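PDB 2VAP: cell division protein FtsZ 1 from Methanocaldococcus jannaschii, which binds GTP, which it probably hydrolyses, and probably assembles into the contractile Z ring at the future division site, recruiting other division proteins. Local coordinates for residues A[40-46]-A[64-70]; A[51-56]-A[212-216]; A[276-282]-A[340-344]; A[194-198]-A[273-277]. One frame throughout, in Å; residues are numbered along the deposited sequence.

Contact 1 (A[40-46]-A[64-70]); sequences ITVVGCG and AKTVAIN. With GDP (guanosine-5'-diphosphate), chain B.
Val42 and Gly44 each bond through both N and O to the neighbouring strand, the inner rungs of a parallel ladder between 40-45 and 64-70. Val42 N meets Lys65 O and Val42 O takes Val67 N, both at 2.8 Å and nearly straight; Gly44 N pairs likewise with Val67 O, and Gly44 O with Ile69 N at 2.9 Å. The last rung, Gly46 N to Ile69 O, is longer at 3.1 Å and more bent (157°), where the chain turns toward the nucleotide. On the face bearing Thr41, Val43 and Cys45, Cys45 SG lies 3.7 Å from Ile69 CD1, and Thr41 CG2, set anti to the backbone N, reaches Val67 CG2 at the same distance. Asn70 ND2 sits 3.4 Å from Gly46 C, while its OD1 accepts from Asp72 N. Replacing Asn70 by alanine is likely to leave Asp72 N without this acceptor and to open a gap beside Gly46, whose CA is 3.6 Å from GDP O2B. This is the beta-alpha-beta unit of the Rossmann-like GTPase domain: helix 46-59 connects the strands and covers Val42 and Thr66 with Ile53, helix 204-227 packs on Val42 and Ala64, helix 135-149 covers Cys45 and Ile69, and strand 124-130 flanks 40-45.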
loop_
_atom_site.group_PDB
_atom_site.type_symbol
_atom_site.label_atom_id
_atom_site.label_comp_id
_atom_site.label_asym_id
_atom_site.label_seq_id
_atom_site.Cartn_x
_atom_site.Cartn_y
_atom_site.Cartn_z
ATOM N N ILE A 40 -1.992 -13.675 -1.001
ATOM C CA ILE A 40 -2.080 -12.228 -1.193
ATOM C C ILE A 40 -2.107 -11.868 -2.676
ATOM O O ILE A 40 -1.318 -12.390 -3.468
ATOM C CB ILE A 40 -0.919 -11.481 -0.473
ATOM C CG1 ILE A 40 -0.944 -11.777 1.032
ATOM C CG2 ILE A 40 -0.989 -9.967 -0.730
ATOM C CD1 ILE A 40 0.226 -11.201 1.812
ATOM N N THR A 41 -3.028 -10.980 -3.039
ATOM C CA THR A 41 -3.115 -10.459 -4.397
ATOM C C THR A 41 -3.047 -8.932 -4.375
ATOM O O THR A 41 -3.706 -8.285 -3.559
ATOM C CB THR A 41 -4.408 -10.935 -5.103
ATOM O OG1 THR A 41 -4.467 -12.367 -5.072
ATOM C CG2 THR A 41 -4.446 -10.470 -6.554
ATOM N N VAL A 42 -2.229 -8.368 -5.261
ATOM C CA VAL A 42 -2.134 -6.919 -5.421
ATOM C C VAL A 42 -2.783 -6.525 -6.748
ATOM O O VAL A 42 -2.395 -7.023 -7.807
ATOM C CB VAL A 42 -0.662 -6.424 -5.378
ATOM C CG1 VAL A 42 -0.598 -4.903 -5.467
ATOM C CG2 VAL A 42 0.037 -6.911 -4.114
ATOM N N VAL A 43 -3.776 -5.642 -6.675
ATOM C CA VAL A 43 -4.502 -5.181 -7.859
ATOM C C VAL A 43 -4.201 -3.707 -8.134
ATOM O O VAL A 43 -4.493 -2.840 -7.308
ATOM C CB VAL A 43 -6.035 -5.392 -7.724
ATOM C CG1 VAL A 43 -6.750 -5.003 -9.016
ATOM C CG2 VAL A 43 -6.351 -6.836 -7.364
ATOM N N GLY A 44 -3.614 -3.438 -9.298
ATOM C CA GLY A 44 -3.303 -2.075 -9.721
ATOM C C GLY A 44 -4.273 -1.591 -10.780
ATOM O O GLY A 44 -4.434 -2.233 -11.821
ATOM N N CYS A 45 -4.907 -0.451 -10.517
ATOM C CA CYS A 45 -5.978 0.062 -11.369
ATOM C C CYS A 45 -5.577 1.352 -12.080
ATOM O O CYS A 45 -5.097 2.295 -11.449
ATOM C CB CYS A 45 -7.240 0.302 -10.536
ATOM S SG CYS A 45 -7.714 -1.073 -9.461
ATOM N N GLY A 46 -5.782 1.388 -13.395
ATOM C CA GLY A 46 -5.493 2.581 -14.190
ATOM C C GLY A 46 -4.024 2.741 -14.531
ATOM O O GLY A 46 -3.218 1.851 -14.265
ATOM N N ALA A 64 3.179 -12.762 -3.542
ATOM C CA ALA A 64 1.967 -12.051 -3.942
ATOM C C ALA A 64 1.698 -12.154 -5.440
ATOM O O ALA A 64 2.610 -12.016 -6.258
ATOM C CB ALA A 64 2.037 -10.590 -3.515
ATOM N N LYS A 65 0.436 -12.401 -5.778
ATOM C CA LYS A 65 -0.030 -12.385 -7.159
ATOM C C LYS A 65 -0.261 -10.939 -7.582
ATOM O O LYS A 65 -0.815 -10.148 -6.818
ATOM C CB LYS A 65 -1.329 -13.188 -7.279
ATOM C CG LYS A 65 -1.876 -13.331 -8.695
ATOM C CD LYS A 65 -3.214 -14.054 -8.684
ATOM C CE LYS A 65 -3.791 -14.184 -10.084
ATOM N NZ LYS A 65 -5.073 -14.943 -10.076
ATOM N N THR A 66 0.169 -10.596 -8.794
ATOM C CA THR A 66 -0.029 -9.246 -9.323
ATOM C C THR A 66 -1.095 -9.223 -10.413
ATOM O O THR A 66 -1.025 -9.982 -11.381
ATOM C CB THR A 66 1.282 -8.625 -9.863
ATOM O OG1 THR A 66 1.928 -9.552 -10.745
ATOM C CG2 THR A 66 2.222 -8.267 -8.716
ATOM N N VAL A 67 -2.086 -8.354 -10.233
ATOM C CA VAL A 67 -3.164 -8.186 -11.203
ATOM C C VAL A 67 -3.223 -6.726 -11.654
ATOM O O VAL A 67 -3.272 -5.814 -10.829
ATOM C CB VAL A 67 -4.539 -8.629 -10.625
ATOM C CG1 VAL A 67 -5.666 -8.377 -11.626
ATOM C CG2 VAL A 67 -4.509 -10.102 -10.230
ATOM N N ALA A 68 -3.199 -6.516 -12.968
ATOM C CA ALA A 68 -3.335 -5.181 -13.537
ATOM C C ALA A 68 -4.663 -5.063 -14.270
ATOM O O ALA A 68 -4.995 -5.905 -15.107
ATOM C CB ALA A 68 -2.179 -4.881 -14.479
ATOM N N ILE A 69 -5.428 -4.027 -13.937
ATOM C CA ILE A 69 -6.684 -3.752 -14.633
ATOM C C ILE A 69 -6.689 -2.341 -15.216
ATOM O O ILE A 69 -6.146 -1.405 -14.618
ATOM C CB ILE A 69 -7.947 -4.005 -13.748
ATOM C CG1 ILE A 69 -8.129 -2.909 -12.692
ATOM C CG2 ILE A 69 -7.905 -5.406 -13.115
ATOM C CD1 ILE A 69 -9.548 -2.811 -12.147
ATOM N N ASN A 70 -7.293 -2.200 -16.393
ATOM C CA ASN A 70 -7.356 -0.912 -17.075
ATOM C C ASN A 70 -8.442 -0.900 -18.139
ATOM O O ASN A 70 -8.810 -1.947 -18.675
ATOM C CB ASN A 70 -6.004 -0.577 -17.720
ATOM C CG ASN A 70 -5.728 0.921 -17.779
ATOM O OD1 ASN A 70 -6.634 1.736 -17.963
ATOM N ND2 ASN A 70 -4.463 1.287 -17.625
HETATM P PB GDP B . -6.329 6.805 -14.823
HETATM O O1B GDP B . -7.550 7.346 -15.527
HETATM O O2B GDP B . -5.600 5.852 -15.740
HETATM O O3B GDP B . -6.757 6.086 -13.567
HETATM O O3A GDP B . -5.388 8.057 -14.451
HETATM P PA GDP B . -3.824 7.930 -14.083
HETATM O O1A GDP B . -3.517 6.653 -13.341
HETATM O O2A GDP B . -2.961 8.078 -15.314
HETATM O "O5'" GDP B . -3.604 9.197 -13.121
HETATM C "C5'" GDP B . -4.377 9.336 -11.933
HETATM C "C4'" GDP B . -3.545 10.037 -10.872
HETATM O "O4'" GDP B . -2.345 9.299 -10.625
HETATM C "C3'" GDP B . -3.111 11.422 -11.325
HETATM O "O3'" GDP B . -4.029 12.428 -10.885
HETATM C "C2'" GDP B . -1.727 11.590 -10.731
HETATM O "O2'" GDP B . -1.806 12.200 -9.441
HETATM C "C1'" GDP B . -1.212 10.171 -10.560
HETATM N N9 GDP B . -0.229 9.801 -11.615
HETATM C C8 GDP B . -0.283 10.080 -12.936
HETATM N N7 GDP B . 0.795 9.572 -13.592
HETATM C C5 GDP B . 1.563 8.948 -12.677
HETATM C C6 GDP B . 2.843 8.196 -12.676
HETATM O O6 GDP B . 3.486 8.019 -13.734
HETATM N N1 GDP B . 3.290 7.710 -11.505
HETATM C C2 GDP B . 2.619 7.882 -10.347
HETATM N N2 GDP B . 3.127 7.365 -9.202
HETATM N N3 GDP B . 1.444 8.560 -10.278
HETATM C C4 GDP B . 0.881 9.102 -11.384
#

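Contact 2 (A[51-56]-A[212-216]). With GDP (guanosine-5'-diphosphate), chain B.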
loop_
_atom_site.group_PDB
_atom_site.type_symbol
_atom_site.label_atom_id
_atom_site.label_comp_id
_atom_site.label_asym_id
_atom_site.label_seq_id
_atom_site.Cartn_x
_atom_site.Cartn_y
_atom_site.Cartn_z
ATOM N N ASN A 51 1.495 0.975 -13.711
ATOM C CA ASN A 51 2.916 1.291 -13.574
ATOM C C ASN A 51 3.495 0.720 -12.282
ATOM O O ASN A 51 4.612 0.195 -12.272
ATOM C CB ASN A 51 3.135 2.807 -13.637
ATOM C CG ASN A 51 4.600 3.185 -13.776
ATOM O OD1 ASN A 51 5.307 2.684 -14.652
ATOM N ND2 ASN A 51 5.059 4.083 -12.914
ATOM N N THR A 52 2.720 0.816 -11.202
ATOM C CA THR A 52 3.092 0.241 -9.909
ATOM C C THR A 52 3.235 -1.282 -10.011
ATOM O O THR A 52 4.224 -1.846 -9.540
ATOM C CB THR A 52 2.076 0.627 -8.800
ATOM O OG1 THR A 52 2.005 2.054 -8.690
ATOM C CG2 THR A 52 2.483 0.048 -7.449
ATOM N N ILE A 53 2.254 -1.931 -10.639
ATOM C CA ILE A 53 2.271 -3.385 -10.831
ATOM C C ILE A 53 3.495 -3.850 -11.630
ATOM O O ILE A 53 4.153 -4.822 -11.250
ATOM C CB ILE A 53 0.954 -3.898 -11.490
ATOM C CG1 ILE A 53 -0.240 -3.731 -10.538
ATOM C CG2 ILE A 53 1.088 -5.352 -11.953
ATOM C CD1 ILE A 53 -0.218 -4.616 -9.287
ATOM N N THR A 54 3.793 -3.148 -12.726
ATOM C CA THR A 54 4.952 -3.457 -13.571
ATOM C C THR A 54 6.244 -3.473 -12.755
ATOM O O THR A 54 7.032 -4.419 -12.847
ATOM C CB THR A 54 5.085 -2.453 -14.743
ATOM O OG1 THR A 54 3.918 -2.524 -15.569
ATOM C CG2 THR A 54 6.313 -2.759 -15.598
ATOM N N ARG A 55 6.439 -2.429 -11.951
ATOM C CA ARG A 55 7.624 -2.298 -11.106
ATOM C C ARG A 55 7.708 -3.397 -10.047
ATOM O O ARG A 55 8.792 -3.910 -9.770
ATOM C CB ARG A 55 7.665 -0.916 -10.445
ATOM C CG ARG A 55 7.941 0.253 -11.395
ATOM C CD ARG A 55 9.409 0.328 -11.820
ATOM N NE ARG A 55 10.322 0.386 -10.677
ATOM C CZ ARG A 55 10.711 1.504 -10.068
ATOM N NH1 ARG A 55 10.273 2.688 -10.481
ATOM N NH2 ARG A 55 11.542 1.435 -9.037
ATOM N N LEU A 56 6.563 -3.760 -9.467
ATOM C CA LEU A 56 6.500 -4.844 -8.482
ATOM C C LEU A 56 6.801 -6.208 -9.107
ATOM O O LEU A 56 7.415 -7.066 -8.471
ATOM C CB LEU A 56 5.133 -4.877 -7.785
ATOM C CG LEU A 56 4.736 -3.712 -6.871
ATOM C CD1 LEU A 56 3.262 -3.803 -6.505
ATOM C CD2 LEU A 56 5.602 -3.648 -5.614
ATOM N N ASP A 212 6.264 7.083 -7.718
ATOM C CA ASP A 212 6.421 5.667 -8.058
ATOM C C ASP A 212 7.169 4.914 -6.964
ATOM O O ASP A 212 6.705 3.875 -6.492
ATOM C CB ASP A 212 7.176 5.503 -9.381
ATOM C CG ASP A 212 6.356 5.920 -10.587
ATOM O OD1 ASP A 212 5.115 5.987 -10.485
ATOM O OD2 ASP A 212 6.965 6.168 -11.649
ATOM N N GLU A 213 8.322 5.454 -6.569
ATOM C CA GLU A 213 9.182 4.835 -5.560
ATOM C C GLU A 213 8.486 4.703 -4.210
ATOM O O GLU A 213 8.631 3.687 -3.528
ATOM C CB GLU A 213 10.488 5.626 -5.399
ATOM C CG GLU A 213 11.380 5.653 -6.640
ATOM C CD GLU A 213 11.915 4.283 -7.033
ATOM O OE1 GLU A 213 11.981 4.004 -8.248
ATOM O OE2 GLU A 213 12.268 3.487 -6.135
ATOM N N VAL A 214 7.731 5.734 -3.836
ATOM C CA VAL A 214 7.000 5.751 -2.569
ATOM C C VAL A 214 5.889 4.699 -2.562
ATOM O O VAL A 214 5.734 3.964 -1.583
ATOM C CB VAL A 214 6.451 7.168 -2.249
ATOM C CG1 VAL A 214 5.505 7.141 -1.058
ATOM C CG2 VAL A 214 7.603 8.130 -1.989
ATOM N N LEU A 215 5.136 4.621 -3.659
ATOM C CA LEU A 215 4.094 3.603 -3.821
ATOM C C LEU A 215 4.665 2.187 -3.757
ATOM O O LEU A 215 4.093 1.315 -3.099
ATOM C CB LEU A 215 3.329 3.804 -5.133
ATOM C CG LEU A 215 2.117 4.735 -5.128
ATOM C CD1 LEU A 215 1.723 5.099 -6.554
ATOM C CD2 LEU A 215 0.937 4.110 -4.383
ATOM N N ILE A 216 5.790 1.971 -4.438
ATOM C CA ILE A 216 6.488 0.683 -4.407
ATOM C C ILE A 216 6.911 0.330 -2.980
ATOM O O ILE A 216 6.622 -0.767 -2.501
ATOM C CB ILE A 216 7.715 0.659 -5.371
ATOM C CG1 ILE A 216 7.269 0.774 -6.838
ATOM C CG2 ILE A 216 8.576 -0.592 -5.157
ATOM C CD1 ILE A 216 6.197 -0.219 -7.270
HETATM P PB GDP B . -6.329 6.805 -14.823
HETATM O O1B GDP B . -7.550 7.346 -15.527
HETATM O O2B GDP B . -5.600 5.852 -15.740
HETATM O O3B GDP B . -6.757 6.086 -13.567
HETATM O O3A GDP B . -5.388 8.057 -14.451
HETATM P PA GDP B . -3.824 7.930 -14.083
HETATM O O1A GDP B . -3.517 6.653 -13.341
HETATM O O2A GDP B . -2.961 8.078 -15.314
HETATM O "O5'" GDP B . -3.604 9.197 -13.121
HETATM C "C5'" GDP B . -4.377 9.336 -11.933
HETATM C "C4'" GDP B . -3.545 10.037 -10.872
HETATM O "O4'" GDP B . -2.345 9.299 -10.625
HETATM C "C3'" GDP B . -3.111 11.422 -11.325
HETATM O "O3'" GDP B . -4.029 12.428 -10.885
HETATM C "C2'" GDP B . -1.727 11.590 -10.731
HETATM O "O2'" GDP B . -1.806 12.200 -9.441
HETATM C "C1'" GDP B . -1.212 10.171 -10.560
HETATM N N9 GDP B . -0.229 9.801 -11.615
HETATM C C8 GDP B . -0.283 10.080 -12.936
HETATM N N7 GDP B . 0.795 9.572 -13.592
HETATM C C5 GDP B . 1.563 8.948 -12.677
HETATM C C6 GDP B . 2.843 8.196 -12.676
HETATM O O6 GDP B . 3.486 8.019 -13.734
HETATM N N1 GDP B . 3.290 7.710 -11.505
HETATM C C2 GDP B . 2.619 7.882 -10.347
HETATM N N2 GDP B . 3.127 7.365 -9.202
HETATM N N3 GDP B . 1.444 8.560 -10.278
HETATM C C4 GDP B . 0.881 9.102 -11.384
HETATM O O HOH W 1 4.789 2.738 -8.396
HETATM O O HOH W 2 8.345 3.838 -12.374
#
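Helix segments 51-56 and 212-216 cross at -65° with their axes 9.9 Å apart, and Thr52 and Ile216 have the nearest CA atoms. Ile216 CD1 fills the crossing, 3.4 Å from Thr52 O and 3.6 Å from Arg55 CB, near Leu56 CG. Thr52 OG1, also bonded to Ala48 O, and Asp212 O share a water. The crossing joins helix 46-59 of the GTPase domain to 204-227, the central helix of the FtsZ/tubulin fold, whose Asp212 reads the guanine: OD1 accepts from both GDP N1 and GDP N2, each at 2.7 Å. Asn51 ND2 stands 3.1 Å from both Asp212 OD1 and OD2, the amide and carboxylate planes 59° apart. With a leucine at Asp212, guanine N1 and N2 would probably lose their shared acceptor. Another water links Arg55 NH1 to Asp212 OD2. Arg55, bent at chi2 (-75°) and chi3, forms a salt bridge, NH1 and NH2 both gripping Glu213 OE1 in the guanidinium plane; NH2 makes the shorter bond, 2.7 Å, and also pairs with Glu59.

Contact 3 (A[276-282]-A[340-344])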
loop_
_atom_site.group_PDB
_atom_site.type_symbol
_atom_site.label_atom_id
_atom_site.label_comp_id
_atom_site.label_asym_id
_atom_site.label_seq_id
_atom_site.Cartn_x
_atom_site.Cartn_y
_atom_site.Cartn_z
ATOM N N ASP A 276 0.801 13.086 7.174
ATOM C CA ASP A 276 0.091 14.363 7.180
ATOM C C ASP A 276 -1.092 14.333 8.153
ATOM O O ASP A 276 -2.247 14.529 7.762
ATOM C CB ASP A 276 -0.365 14.713 5.755
ATOM C CG ASP A 276 -0.725 16.184 5.590
ATOM O OD1 ASP A 276 -1.333 16.525 4.553
ATOM O OD2 ASP A 276 -0.405 16.999 6.482
ATOM N N VAL A 277 -0.779 14.087 9.425
ATOM C CA VAL A 277 -1.773 13.958 10.491
ATOM C C VAL A 277 -1.088 14.080 11.857
ATOM O O VAL A 277 0.115 13.837 11.979
ATOM C CB VAL A 277 -2.555 12.603 10.390
ATOM C CG1 VAL A 277 -1.639 11.405 10.655
ATOM C CG2 VAL A 277 -3.765 12.585 11.323
ATOM N N ASP A 278 -1.857 14.473 12.872
ATOM C CA ASP A 278 -1.410 14.393 14.256
ATOM C C ASP A 278 -1.372 12.913 14.645
ATOM O O ASP A 278 -2.414 12.265 14.772
ATOM C CB ASP A 278 -2.354 15.180 15.174
ATOM C CG ASP A 278 -1.843 15.284 16.608
ATOM O OD1 ASP A 278 -0.676 14.921 16.876
ATOM O OD2 ASP A 278 -2.619 15.737 17.475
ATOM N N ILE A 279 -0.160 12.389 14.818
ATOM C CA ILE A 279 0.042 10.957 15.072
ATOM C C ILE A 279 -0.379 10.505 16.477
ATOM O O ILE A 279 -0.315 9.316 16.798
ATOM C CB ILE A 279 1.499 10.504 14.760
ATOM C CG1 ILE A 279 2.519 11.351 15.533
ATOM C CG2 ILE A 279 1.755 10.542 13.251
ATOM C CD1 ILE A 279 3.944 10.830 15.464
ATOM N N ASP A 280 -0.816 11.457 17.299
ATOM C CA ASP A 280 -1.348 11.162 18.629
ATOM C C ASP A 280 -2.726 10.501 18.558
ATOM O O ASP A 280 -3.149 9.831 19.502
ATOM C CB ASP A 280 -1.420 12.438 19.477
ATOM C CG ASP A 280 -0.046 13.003 19.808
ATOM O OD1 ASP A 280 0.120 14.238 19.727
ATOM O OD2 ASP A 280 0.866 12.219 20.148
ATOM N N GLY A 281 -3.416 10.691 17.434
ATOM C CA GLY A 281 -4.736 10.100 17.213
ATOM C C GLY A 281 -4.697 8.675 16.687
ATOM O O GLY A 281 -5.742 8.081 16.412
ATOM N N ALA A 282 -3.490 8.128 16.550
ATOM C CA ALA A 282 -3.290 6.768 16.056
ATOM C C ALA A 282 -3.677 5.718 17.091
ATOM O O ALA A 282 -3.406 5.877 18.283
ATOM C CB ALA A 282 -1.850 6.572 15.636
ATOM N N VAL A 340 -6.390 6.927 12.097
ATOM C CA VAL A 340 -6.224 8.386 12.178
ATOM C C VAL A 340 -7.415 9.185 11.631
ATOM O O VAL A 340 -7.335 10.410 11.506
ATOM C CB VAL A 340 -4.903 8.873 11.507
ATOM C CG1 VAL A 340 -3.689 8.317 12.239
ATOM C CG2 VAL A 340 -4.863 8.520 10.020
ATOM N N GLN A 341 -8.512 8.494 11.320
ATOM C CA GLN A 341 -9.710 9.141 10.762
ATOM C C GLN A 341 -10.364 10.156 11.708
ATOM O O GLN A 341 -11.064 11.065 11.258
ATOM C CB GLN A 341 -10.739 8.104 10.286
ATOM C CG GLN A 341 -11.298 7.177 11.370
ATOM C CD GLN A 341 -10.501 5.891 11.529
ATOM O OE1 GLN A 341 -9.381 5.769 11.032
ATOM N NE2 GLN A 341 -11.084 4.921 12.225
ATOM N N SER A 342 -10.128 9.996 13.009
ATOM C CA SER A 342 -10.676 10.903 14.021
ATOM C C SER A 342 -9.994 12.274 14.016
ATOM O O SER A 342 -10.523 13.239 14.575
ATOM C CB SER A 342 -10.589 10.270 15.415
ATOM O OG SER A 342 -9.248 9.985 15.767
ATOM N N ARG A 343 -8.827 12.353 13.379
ATOM C CA ARG A 343 -8.060 13.596 13.300
ATOM C C ARG A 343 -8.027 14.169 11.877
ATOM O O ARG A 343 -7.307 15.133 11.604
ATOM C CB ARG A 343 -6.631 13.379 13.821
ATOM C CG ARG A 343 -6.537 12.837 15.248
ATOM C CD ARG A 343 -6.867 13.897 16.291
ATOM N NE ARG A 343 -6.841 13.354 17.649
ATOM C CZ ARG A 343 -5.777 13.361 18.450
ATOM N NH1 ARG A 343 -4.629 13.886 18.041
ATOM N NH2 ARG A 343 -5.863 12.838 19.665
ATOM N N ILE A 344 -8.814 13.573 10.981
ATOM C CA ILE A 344 -8.853 13.975 9.572
ATOM C C ILE A 344 -10.288 14.193 9.089
ATOM O O ILE A 344 -11.190 13.420 9.421
ATOM C CB ILE A 344 -8.136 12.929 8.657
ATOM C CG1 ILE A 344 -6.623 12.889 8.928
ATOM C CG2 ILE A 344 -8.423 13.184 7.171
ATOM C CD1 ILE A 344 -5.852 14.165 8.562
HETATM O O HOH W 3 -4.549 15.756 12.428
#
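Arg343 reaches across the turn 278-281 to Asp278. Arg343 CB rests 3.9 Å from Val277 CG2; Arg343 CG, anti to the carbonyl carbon (chi1 -57°), then passes 3.8 Å from Gly281 CA. NE runs over the same glycine, and the guanidinium lies flat against it, with Gly281 CA 3.6 Å above the plane and over its centre. With no side chain on Gly281, the arginine can lie directly against its CA. At the tip, Arg343 NH1 forms a salt bridge with Asp278 OD2 at 2.8 Å, the carboxylate and guanidinium planes 48° apart. Asp280, close by, instead pairs with Arg310. Behind the arginine, Val277 CG2 touches Ile344 CG1 at 3.7 Å as well as Val340 CB, and Val340 CG1 in turn meets Ala282 CB. A water bridges Asp278 N and Arg343 O. The arrangement is thus a pairing of two loops in the C-terminal part of FtsZ, one leading into strand 284-291, the other linking strand 331-338 to the hairpin 344-353.

Contact 4 (A[194-198]-A[273-277]); sequences KLFEI and PLLDV
Leu195 CD2 and Leu274 CD2 meet at 3.8 Å, their side chains crossing at a slant, and form the buried centre of the contact. Both also touch Val214 of helix 204-227, so the pair is covered by the central helix. Next outward, the ring of Pro273 fits against the short, weakly bonded helix 195-198: Pro273 CG lies 3.8 Å from Ile198 CG1, the two side chains roughly perpendicular, and Pro273 CB stands 3.6 Å from Lys194 O. Glu197 runs alongside the ring, pointing the other way, and brings OE1 to 3.4 Å from Pro273 CB. The chain of Lys194 bends at chi2 (-56°) and chi3 (-79°), which curls the methylenes around the proline carbonyl; CB and CG both approach Pro273 O, and Lys194 CE comes to 3.3 Å from it. The same curl carries Lys194 NZ to Glu197 OE2, 2.7 Å away and 49° out of the carboxylate plane, in a salt bridge within the segment. The link from Lys194 NZ to Asp276 OD2 is long, 3.9 Å, and that carboxylate oxygen has a salt bridge to Arg353 as well. The lysine, lying between two acids, probably offsets part of their negative charge. What results is an interdomain seam in the FtsZ fold: the segment following the last strand of the GTPase sheet, 186-191, meets the C-terminal domain loop that leads into strand 284-291, with the salt-bridge network at its rim.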
loop_
_atom_site.group_PDB
_atom_site.type_symbol
_atom_site.label_atom_id
_atom_site.label_comp_id
_atom_site.label_asym_id
_atom_site.label_seq_id
_atom_site.Cartn_x
_atom_site.Cartn_y
_atom_site.Cartn_z
ATOM N N LYS A 194 2.700 16.295 -0.495
ATOM C CA LYS A 194 3.711 16.288 0.568
ATOM C C LYS A 194 5.090 15.811 0.095
ATOM O O LYS A 194 6.090 16.026 0.782
ATOM C CB LYS A 194 3.238 15.472 1.778
ATOM C CG LYS A 194 1.939 15.972 2.425
ATOM C CD LYS A 194 2.003 17.438 2.867
ATOM C CE LYS A 194 2.740 17.609 4.184
ATOM N NZ LYS A 194 2.549 18.971 4.756
ATOM N N LEU A 195 5.141 15.177 -1.078
ATOM C CA LEU A 195 6.415 14.787 -1.687
ATOM C C LEU A 195 7.258 16.012 -2.035
ATOM O O LEU A 195 8.487 15.937 -2.077
ATOM C CB LEU A 195 6.194 13.931 -2.938
ATOM C CG LEU A 195 5.510 12.573 -2.766
ATOM C CD1 LEU A 195 5.127 12.008 -4.120
ATOM C CD2 LEU A 195 6.396 11.597 -2.005
ATOM N N PHE A 196 6.586 17.138 -2.271
ATOM C CA PHE A 196 7.264 18.399 -2.568
ATOM C C PHE A 196 7.943 19.023 -1.343
ATOM O O PHE A 196 8.662 20.016 -1.467
ATOM C CB PHE A 196 6.303 19.394 -3.225
ATOM C CG PHE A 196 6.099 19.168 -4.704
ATOM C CD1 PHE A 196 7.173 18.849 -5.534
ATOM C CD2 PHE A 196 4.835 19.304 -5.270
ATOM C CE1 PHE A 196 6.989 18.648 -6.902
ATOM C CE2 PHE A 196 4.641 19.111 -6.638
ATOM C CZ PHE A 196 5.720 18.779 -7.453
ATOM N N GLU A 197 7.709 18.447 -0.166
ATOM C CA GLU A 197 8.466 18.817 1.030
ATOM C C GLU A 197 9.764 18.015 1.099
ATOM O O GLU A 197 10.751 18.464 1.686
ATOM C CB GLU A 197 7.635 18.618 2.302
ATOM C CG GLU A 197 6.536 19.661 2.492
ATOM C CD GLU A 197 5.864 19.595 3.856
ATOM O OE1 GLU A 197 6.359 18.875 4.750
ATOM O OE2 GLU A 197 4.832 20.277 4.035
ATOM N N ILE A 198 9.753 16.832 0.487
ATOM C CA ILE A 198 10.939 15.980 0.400
ATOM C C ILE A 198 11.823 16.419 -0.770
ATOM O O ILE A 198 13.041 16.552 -0.619
ATOM C CB ILE A 198 10.566 14.476 0.268
ATOM C CG1 ILE A 198 9.646 14.047 1.418
ATOM C CG2 ILE A 198 11.827 13.606 0.234
ATOM C CD1 ILE A 198 8.944 12.712 1.204
ATOM N N PRO A 273 6.974 13.987 6.013
ATOM C CA PRO A 273 5.889 14.822 5.491
ATOM C C PRO A 273 4.668 14.005 5.063
ATOM O O PRO A 273 3.550 14.524 5.069
ATOM C CB PRO A 273 6.524 15.500 4.271
ATOM C CG PRO A 273 7.983 15.479 4.547
ATOM C CD PRO A 273 8.222 14.180 5.251
ATOM N N LEU A 274 4.886 12.740 4.707
ATOM C CA LEU A 274 3.803 11.849 4.282
ATOM C C LEU A 274 2.846 11.481 5.419
ATOM O O LEU A 274 1.694 11.114 5.169
ATOM C CB LEU A 274 4.367 10.588 3.614
ATOM C CG LEU A 274 5.194 10.788 2.337
ATOM C CD1 LEU A 274 5.843 9.480 1.911
ATOM C CD2 LEU A 274 4.354 11.371 1.202
ATOM N N LEU A 275 3.322 11.576 6.661
ATOM C CA LEU A 275 2.452 11.442 7.828
ATOM C C LEU A 275 1.728 12.765 8.074
ATOM O O LEU A 275 2.002 13.472 9.050
ATOM C CB LEU A 275 3.245 11.011 9.070
ATOM C CG LEU A 275 3.629 9.537 9.234
ATOM C CD1 LEU A 275 4.525 9.360 10.451
ATOM C CD2 LEU A 275 2.395 8.639 9.341
ATOM N N ASP A 276 0.801 13.086 7.174
ATOM C CA ASP A 276 0.091 14.363 7.180
ATOM C C ASP A 276 -1.092 14.333 8.153
ATOM O O ASP A 276 -2.247 14.529 7.762
ATOM C CB ASP A 276 -0.365 14.713 5.755
ATOM C CG ASP A 276 -0.725 16.184 5.590
ATOM O OD1 ASP A 276 -1.333 16.525 4.553
ATOM O OD2 ASP A 276 -0.405 16.999 6.482
ATOM N N VAL A 277 -0.779 14.087 9.425
ATOM C CA VAL A 277 -1.773 13.958 10.491
ATOM C C VAL A 277 -1.088 14.080 11.857
ATOM O O VAL A 277 0.115 13.837 11.979
ATOM C CB VAL A 277 -2.555 12.603 10.390
ATOM C CG1 VAL A 277 -1.639 11.405 10.655
ATOM C CG2 VAL A 277 -3.765 12.585 11.323
#

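From the N terminus, strand 40-45 runs into helix 46-59, and contact 1 closes the short loop that returns through strand 64-70. Contact 2 starts on that helix, between the two strands, and so crosses contact 1; it closes a far longer loop at helix 204-227, and both contacts touch GDP. Contact 4 opens at 194-198, before that loop has closed, and therefore crosses contact 2; Val214 packs on both of its segments. It ties the GTPase domain to the C-terminal domain. Contact 3, which joins two loops of the C-terminal part, opens on Asp276 and Val277, where contact 4 ends. Contacts 1 and 3, with centres 29 Å apart, lie on opposite sides of the chain's centre.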